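Local coordinates for fatty acid-binding protein homolog 1 (Echinococcus granulosus, PDB 1O8V) that binds hexadecanoate and other hydrophobic ligands inside a beta-barrel and has been implicated in the acquisition, storage and transport of lipids, at residues K19-L24 with M33-K38; Y51-E56 with M93-D98. All coordinates share one frame; numbering follows the deposited sequence.

Contact 1: K19-L24 with M33-K38; sequences KIMERL and MGNLVK. With PLM (palmitic acid), chain B.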
loop_
_atom_site.group_PDB
_atom_site.type_symbol
_atom_site.label_atom_id
_atom_site.label_comp_id
_atom_site.label_asym_id
_atom_site.label_seq_id
_atom_site.Cartn_x
_atom_site.Cartn_y
_atom_site.Cartn_z
ATOM N N LYS A 19 10.312 -7.674 -7.853
ATOM C CA LYS A 19 10.299 -9.016 -7.301
ATOM C C LYS A 19 8.975 -9.367 -6.626
ATOM O O LYS A 19 8.525 -10.488 -6.740
ATOM C CB LYS A 19 11.476 -9.217 -6.361
ATOM C CG LYS A 19 12.780 -8.956 -7.082
ATOM C CD LYS A 19 13.962 -9.111 -6.193
ATOM C CE LYS A 19 15.229 -9.270 -6.994
ATOM N NZ LYS A 19 16.355 -9.694 -6.118
ATOM N N ILE A 20 8.337 -8.397 -5.960
ATOM C CA ILE A 20 7.024 -8.606 -5.350
ATOM C C ILE A 20 5.997 -8.917 -6.440
ATOM O O ILE A 20 5.237 -9.879 -6.343
ATOM C CB ILE A 20 6.581 -7.334 -4.566
ATOM C CG1 ILE A 20 7.403 -7.169 -3.285
ATOM C CG2 ILE A 20 5.102 -7.380 -4.237
ATOM C CD1 ILE A 20 7.167 -8.226 -2.232
ATOM N N MET A 21 5.964 -8.075 -7.470
ATOM C CA MET A 21 4.995 -8.283 -8.545
ATOM C C MET A 21 5.200 -9.634 -9.243
ATOM O O MET A 21 4.242 -10.287 -9.626
ATOM C CB MET A 21 5.094 -7.134 -9.571
ATOM C CG MET A 21 4.564 -5.799 -9.067
ATOM S SD MET A 21 4.460 -4.537 -10.350
ATOM C CE MET A 21 6.192 -4.229 -10.643
ATOM N N GLU A 22 6.456 -10.010 -9.444
ATOM C CA GLU A 22 6.792 -11.276 -10.088
ATOM C C GLU A 22 6.235 -12.438 -9.259
ATOM O O GLU A 22 5.600 -13.343 -9.781
ATOM C CB GLU A 22 8.321 -11.382 -10.283
ATOM C CG GLU A 22 8.836 -10.433 -11.374
ATOM C CD GLU A 22 10.304 -10.025 -11.317
ATOM O OE1 GLU A 22 11.069 -10.593 -10.527
ATOM O OE2 GLU A 22 10.677 -9.116 -12.114
ATOM N N ARG A 23 6.419 -12.378 -7.946
ATOM C CA ARG A 23 5.938 -13.447 -7.070
ATOM C C ARG A 23 4.422 -13.545 -7.023
ATOM O O ARG A 23 3.875 -14.620 -6.850
ATOM C CB ARG A 23 6.500 -13.263 -5.641
ATOM C CG ARG A 23 6.272 -14.412 -4.696
ATOM C CD ARG A 23 6.888 -15.732 -5.142
ATOM N NE ARG A 23 8.322 -15.613 -5.230
ATOM C CZ ARG A 23 9.162 -15.883 -4.239
ATOM N NH1 ARG A 23 8.709 -16.333 -3.074
ATOM N NH2 ARG A 23 10.467 -15.688 -4.413
ATOM N N LEU A 24 3.758 -12.407 -7.159
ATOM C CA LEU A 24 2.286 -12.334 -7.107
ATOM C C LEU A 24 1.614 -12.699 -8.432
ATOM O O LEU A 24 0.380 -12.793 -8.496
ATOM C CB LEU A 24 1.850 -10.941 -6.687
ATOM C CG LEU A 24 2.122 -10.571 -5.235
ATOM C CD1 LEU A 24 1.856 -9.091 -4.982
ATOM C CD2 LEU A 24 1.315 -11.469 -4.318
ATOM N N MET A 33 4.640 -1.208 -16.173
ATOM C CA MET A 33 3.997 -0.010 -15.632
ATOM C C MET A 33 4.318 0.157 -14.152
ATOM O O MET A 33 4.702 1.236 -13.711
ATOM C CB MET A 33 2.488 -0.099 -15.809
ATOM C CG MET A 33 1.726 1.083 -15.218
ATOM S SD MET A 33 1.721 2.594 -16.206
ATOM C CE MET A 33 2.423 2.056 -17.816
ATOM N N GLY A 34 4.170 -0.911 -13.381
ATOM C CA GLY A 34 4.360 -0.851 -11.947
ATOM C C GLY A 34 5.763 -0.421 -11.556
ATOM O O GLY A 34 5.947 0.207 -10.517
ATOM N N ASN A 35 6.745 -0.752 -12.388
ATOM C CA ASN A 35 8.136 -0.432 -12.103
ATOM C C ASN A 35 8.474 1.029 -12.461
ATOM O O ASN A 35 9.494 1.571 -11.995
ATOM C CB ASN A 35 9.067 -1.418 -12.843
ATOM C CG ASN A 35 9.118 -2.813 -12.179
ATOM O OD1 ASN A 35 9.181 -2.912 -10.954
ATOM N ND2 ASN A 35 9.121 -3.894 -12.993
ATOM N N LEU A 36 7.643 1.634 -13.297
ATOM C CA LEU A 36 7.855 3.005 -13.771
ATOM C C LEU A 36 7.214 4.037 -12.835
ATOM O O LEU A 36 7.774 5.113 -12.578
ATOM C CB LEU A 36 7.289 3.189 -15.203
ATOM C CG LEU A 36 8.122 2.807 -16.432
ATOM C CD1 LEU A 36 7.282 2.831 -17.701
ATOM C CD2 LEU A 36 9.353 3.693 -16.574
ATOM N N VAL A 37 6.032 3.719 -12.326
ATOM C CA VAL A 37 5.197 4.752 -11.706
ATOM C C VAL A 37 5.631 5.123 -10.291
ATOM O O VAL A 37 6.217 4.331 -9.542
ATOM C CB VAL A 37 3.688 4.396 -11.762
ATOM C CG1 VAL A 37 3.236 4.164 -13.206
ATOM C CG2 VAL A 37 3.357 3.220 -10.888
ATOM N N LYS A 38 5.368 6.382 -9.953
ATOM C CA LYS A 38 5.713 6.963 -8.661
ATOM C C LYS A 38 4.432 7.582 -8.112
ATOM O O LYS A 38 4.160 8.778 -8.323
ATOM C CB LYS A 38 6.806 8.019 -8.807
ATOM C CG LYS A 38 8.089 7.521 -9.434
ATOM C CD LYS A 38 9.085 8.660 -9.660
ATOM C CE LYS A 38 10.183 8.253 -10.616
ATOM N NZ LYS A 38 11.387 9.124 -10.480
HETATM C C1 PLM B . 2.631 1.053 -1.294
HETATM O O1 PLM B . 3.566 1.758 -1.843
HETATM O O2 PLM B . 1.765 1.696 -0.538
HETATM C C2 PLM B . 2.599 -0.453 -1.544
HETATM C C3 PLM B . 1.264 -0.938 -2.086
HETATM C C4 PLM B . 1.408 -2.408 -2.491
HETATM C C5 PLM B . 0.064 -2.978 -2.930
HETATM C C6 PLM B . 0.111 -4.486 -3.221
HETATM C C7 PLM B . 1.008 -4.924 -4.382
HETATM C C8 PLM B . 0.217 -4.946 -5.666
HETATM C C9 PLM B . 1.043 -5.213 -6.913
HETATM C CA PLM B . 0.411 -4.522 -8.107
HETATM C CB PLM B . 1.356 -3.626 -8.863
HETATM C CC PLM B . 0.698 -2.834 -9.991
HETATM C CD PLM B . 1.314 -1.458 -10.125
HETATM C CE PLM B . 0.511 -0.330 -9.498
HETATM C CF PLM B . 1.294 0.979 -9.558
HETATM C CG PLM B . 0.567 2.169 -8.939
HETATM O O HOH W 1 9.179 -7.176 -13.217
#
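Met-21 reaches from helix 17-24 to Gly-34 and Asn-35 on helix 28-36, and its thioether end carries the direct contact between the two segments. The backbones stay apart: even the nearest CA atoms, those of Met-21 and Gly-34, are 8.2 Å from each other, and no direct hydrogen bond joins the segments.

The apolar part comes first. Because Gly-34 has no side chain, Met-21 SD can approach its backbone to 4.0 Å at Gly-34 CA. The chain of Met-21 is extended through chi2 but bends at chi3 (-70°), which turns CE toward the amide of Asn-35; CE lies 3.3 Å from Asn-35 OD1, a close methyl-to-oxygen contact in which the two side chains run past each other in opposite senses.

A polar link lies on the exposed side. One water gives a hydrogen bond to Glu-22 OE2 at 2.7 Å and accepts a longer one from Asn-35 ND2 at 3.3 Å, so the acid and the amide meet through solvent.

Toward the cavity, both helices meet bound palmitic acid. Met-21 SD lies 3.6 Å from PLM CB, and Gly-34 CA lies 3.6 Å from PLM CD. Farther along the tail, Val-37 CG2 comes to 3.3 Å from PLM CF, shorter than a normal carbon-carbon contact and so doubtful in detail. The hydrocarbon thus runs along the cavity side of the Met-21/Gly-34 junction.

This helical pair is the helix-turn-helix lid characteristic of fatty-acid-binding proteins, set over one end of the barrel. Ile-20 packs on strands 114-121 and 124-132, Arg-23 forms salt bridges with Asp-122 and Glu-123 between those strands, and Val-37, past the helix end, touches Thr-58 in a loop.

Contact 2: Y51-E56 with M93-D98; sequences YKMRSE and MKHEQD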
loop_
_atom_site.group_PDB
_atom_site.type_symbol
_atom_site.label_atom_id
_atom_site.label_comp_id
_atom_site.label_asym_id
_atom_site.label_seq_id
_atom_site.Cartn_x
_atom_site.Cartn_y
_atom_site.Cartn_z
ATOM N N TYR A 51 -11.519 5.408 7.491
ATOM C CA TYR A 51 -10.402 6.079 6.843
ATOM C C TYR A 51 -10.426 5.731 5.362
ATOM O O TYR A 51 -10.975 4.715 4.979
ATOM C CB TYR A 51 -9.059 5.614 7.426
ATOM C CG TYR A 51 -8.921 5.981 8.878
ATOM C CD1 TYR A 51 -9.351 5.114 9.875
ATOM C CD2 TYR A 51 -8.435 7.221 9.244
ATOM C CE1 TYR A 51 -9.252 5.477 11.223
ATOM C CE2 TYR A 51 -8.333 7.590 10.589
ATOM C CZ TYR A 51 -8.745 6.721 11.551
ATOM O OH TYR A 51 -8.642 7.100 12.876
ATOM N N LYS A 52 -9.815 6.570 4.542
ATOM C CA LYS A 52 -9.593 6.247 3.126
ATOM C C LYS A 52 -8.121 6.362 2.787
ATOM O O LYS A 52 -7.446 7.274 3.256
ATOM C CB LYS A 52 -10.406 7.198 2.234
ATOM C CG LYS A 52 -10.286 6.954 0.747
ATOM C CD LYS A 52 -10.950 8.070 -0.047
ATOM C CE LYS A 52 -12.467 8.005 0.015
ATOM N NZ LYS A 52 -13.030 8.760 -1.141
ATOM N N MET A 53 -7.606 5.424 1.986
ATOM C CA MET A 53 -6.327 5.605 1.303
ATOM C C MET A 53 -6.587 5.679 -0.182
ATOM O O MET A 53 -7.266 4.806 -0.728
ATOM C CB MET A 53 -5.364 4.440 1.585
ATOM C CG MET A 53 -4.807 4.449 2.969
ATOM S SD MET A 53 -3.463 3.190 3.199
ATOM C CE MET A 53 -4.429 1.667 3.239
ATOM N N ARG A 54 -6.061 6.724 -0.814
ATOM C CA ARG A 54 -6.164 6.950 -2.259
ATOM C C ARG A 54 -4.758 7.008 -2.857
ATOM O O ARG A 54 -3.858 7.631 -2.299
ATOM C CB ARG A 54 -6.932 8.257 -2.560
ATOM C CG ARG A 54 -7.055 8.605 -4.056
ATOM C CD ARG A 54 -7.936 9.827 -4.324
ATOM N NE ARG A 54 -9.384 9.550 -4.272
ATOM C CZ ARG A 54 -10.317 10.507 -4.198
ATOM N NH1 ARG A 54 -9.981 11.788 -4.208
ATOM N NH2 ARG A 54 -11.610 10.201 -4.120
ATOM N N SER A 55 -4.556 6.302 -3.957
ATOM C CA SER A 55 -3.289 6.283 -4.662
ATOM C C SER A 55 -3.519 6.779 -6.074
ATOM O O SER A 55 -4.338 6.206 -6.801
ATOM C CB SER A 55 -2.714 4.869 -4.665
ATOM O OG SER A 55 -1.473 4.819 -5.343
ATOM N N GLU A 56 -2.814 7.852 -6.439
ATOM C CA GLU A 56 -2.931 8.511 -7.740
ATOM C C GLU A 56 -1.641 8.301 -8.522
ATOM O O GLU A 56 -0.558 8.551 -8.010
ATOM C CB GLU A 56 -3.152 10.021 -7.551
ATOM C CG GLU A 56 -4.447 10.404 -6.841
ATOM C CD GLU A 56 -4.587 11.909 -6.637
ATOM O OE1 GLU A 56 -3.553 12.586 -6.439
ATOM O OE2 GLU A 56 -5.733 12.403 -6.693
ATOM N N MET A 93 1.353 0.844 10.655
ATOM C CA MET A 93 0.154 0.411 9.979
ATOM C C MET A 93 0.450 -0.959 9.371
ATOM O O MET A 93 1.377 -1.091 8.577
ATOM C CB MET A 93 -0.273 1.417 8.920
ATOM C CG MET A 93 -1.609 1.030 8.294
ATOM S SD MET A 93 -2.077 1.802 6.727
ATOM C CE MET A 93 -1.656 3.474 7.101
ATOM N N LYS A 94 -0.370 -1.945 9.730
ATOM C CA LYS A 94 -0.246 -3.309 9.252
ATOM C C LYS A 94 -1.426 -3.581 8.334
ATOM O O LYS A 94 -2.581 -3.559 8.755
ATOM C CB LYS A 94 -0.210 -4.293 10.429
ATOM C CG LYS A 94 1.017 -4.138 11.320
ATOM C CD LYS A 94 0.865 -4.891 12.609
ATOM C CE LYS A 94 1.356 -6.322 12.503
ATOM N NZ LYS A 94 1.051 -7.045 13.777
ATOM N N HIS A 95 -1.132 -3.885 7.084
ATOM C CA HIS A 95 -2.128 -4.040 6.044
ATOM C C HIS A 95 -1.846 -5.382 5.346
ATOM O O HIS A 95 -0.872 -5.515 4.625
ATOM C CB HIS A 95 -1.972 -2.859 5.091
ATOM C CG HIS A 95 -2.908 -2.842 3.919
ATOM N ND1 HIS A 95 -2.866 -1.824 2.988
ATOM C CD2 HIS A 95 -3.908 -3.674 3.518
ATOM C CE1 HIS A 95 -3.758 -2.052 2.047
ATOM N NE2 HIS A 95 -4.424 -3.146 2.354
ATOM N N GLU A 96 -2.691 -6.386 5.597
ATOM C CA GLU A 96 -2.575 -7.672 4.902
ATOM C C GLU A 96 -3.550 -7.767 3.741
ATOM O O GLU A 96 -4.636 -7.213 3.800
ATOM C CB GLU A 96 -2.810 -8.862 5.825
ATOM C CG GLU A 96 -4.232 -8.911 6.363
ATOM C CD GLU A 96 -4.451 -10.049 7.351
ATOM O OE1 GLU A 96 -4.039 -9.978 8.532
ATOM O OE2 GLU A 96 -5.090 -11.022 6.908
ATOM N N GLN A 97 -3.165 -8.515 2.715
ATOM C CA GLN A 97 -3.985 -8.746 1.518
ATOM C C GLN A 97 -3.875 -10.215 1.137
ATOM O O GLN A 97 -2.822 -10.657 0.664
ATOM C CB GLN A 97 -3.504 -7.908 0.337
ATOM C CG GLN A 97 -3.555 -6.421 0.538
ATOM C CD GLN A 97 -2.908 -5.671 -0.560
ATOM O OE1 GLN A 97 -1.855 -6.082 -1.064
ATOM N NE2 GLN A 97 -3.461 -4.502 -0.879
ATOM N N ASP A 98 -4.947 -10.978 1.314
ATOM C CA ASP A 98 -4.963 -12.400 0.991
ATOM C C ASP A 98 -5.673 -12.597 -0.340
ATOM O O ASP A 98 -6.878 -12.358 -0.447
ATOM C CB ASP A 98 -5.704 -13.141 2.116
ATOM C CG ASP A 98 -5.930 -14.584 1.817
ATOM O OD1 ASP A 98 -5.218 -15.144 0.953
ATOM O OD2 ASP A 98 -6.806 -15.219 2.457
#
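His-95 ND1 is hydrogen-bonded to Arg-108 NH1 and also has the methyl of Met-53, from across the barrel, against it. The other ring nitrogen, NE2, bonds to Glu-74 OE1, an oxygen that is itself shared, since Gln-97 NE2 also bonds to it. Bonds at both ring nitrogens should fix the rotation of the imidazole; with CG opposite the backbone N (chi1 179°), the ring points inward from strand 92-98.

Against this polar group, strand 50-56 brings Met-53. Its side chain is bent at chi3 (-74°), and CE ends 3.8 Å from His-95 ND1 and 4.0 Å from His-95 CE1, approaching the ring obliquely. This is a van der Waals contact with no hydrogen bond in it. The second contact is between sulfurs: Met-53 SD and Met-93 SD are 4.0 Å apart, and the two thioether chains pass each other in opposite directions.

No backbone pairing supports the contact, as the nearest CA atoms, those of Met-53 and His-95, are 11.5 Å apart. Side chains from two non-adjacent strands meet here within the buried interior of the barrel, and Ile-86 of strand 81-89 touches both Met-53 and His-95.

Chemically, the side chains of Met-53 and Met-93 both pack on Arg-108, which binds hexadecanoate. Flanked by Arg-108 and Glu-74, His-95 acts as a second-shell residue; the linked groups probably hold the guanidinium in place, while the glutamate at NE2 may polarise the imidazole and strengthen ND1 as a partner for the arginine.

In the fold
Both segments of contact 1 precede those of contact 2 along the chain, and the two centres lie about 17 Å apart; the nearest atoms, about 5 Å apart, do not touch. Contact 1 belongs to the two helices inserted between strands 7-15 and 40-47, whereas contact 2 spans the barrel interior between strands 50-56 and 92-98 of the same antiparallel sheet. Palmitic acid relates them. Its hydrocarbon tail lies against the 19-24/33-38 lid, its carboxylate is hydrogen-bonded to Arg-108, Arg-128 and Tyr-130, and the ligand also touches Gln-97 of segment 93-98. One ligand thus spans from the apolar lid to the polar groups deeper in the barrel, as is usual in the family.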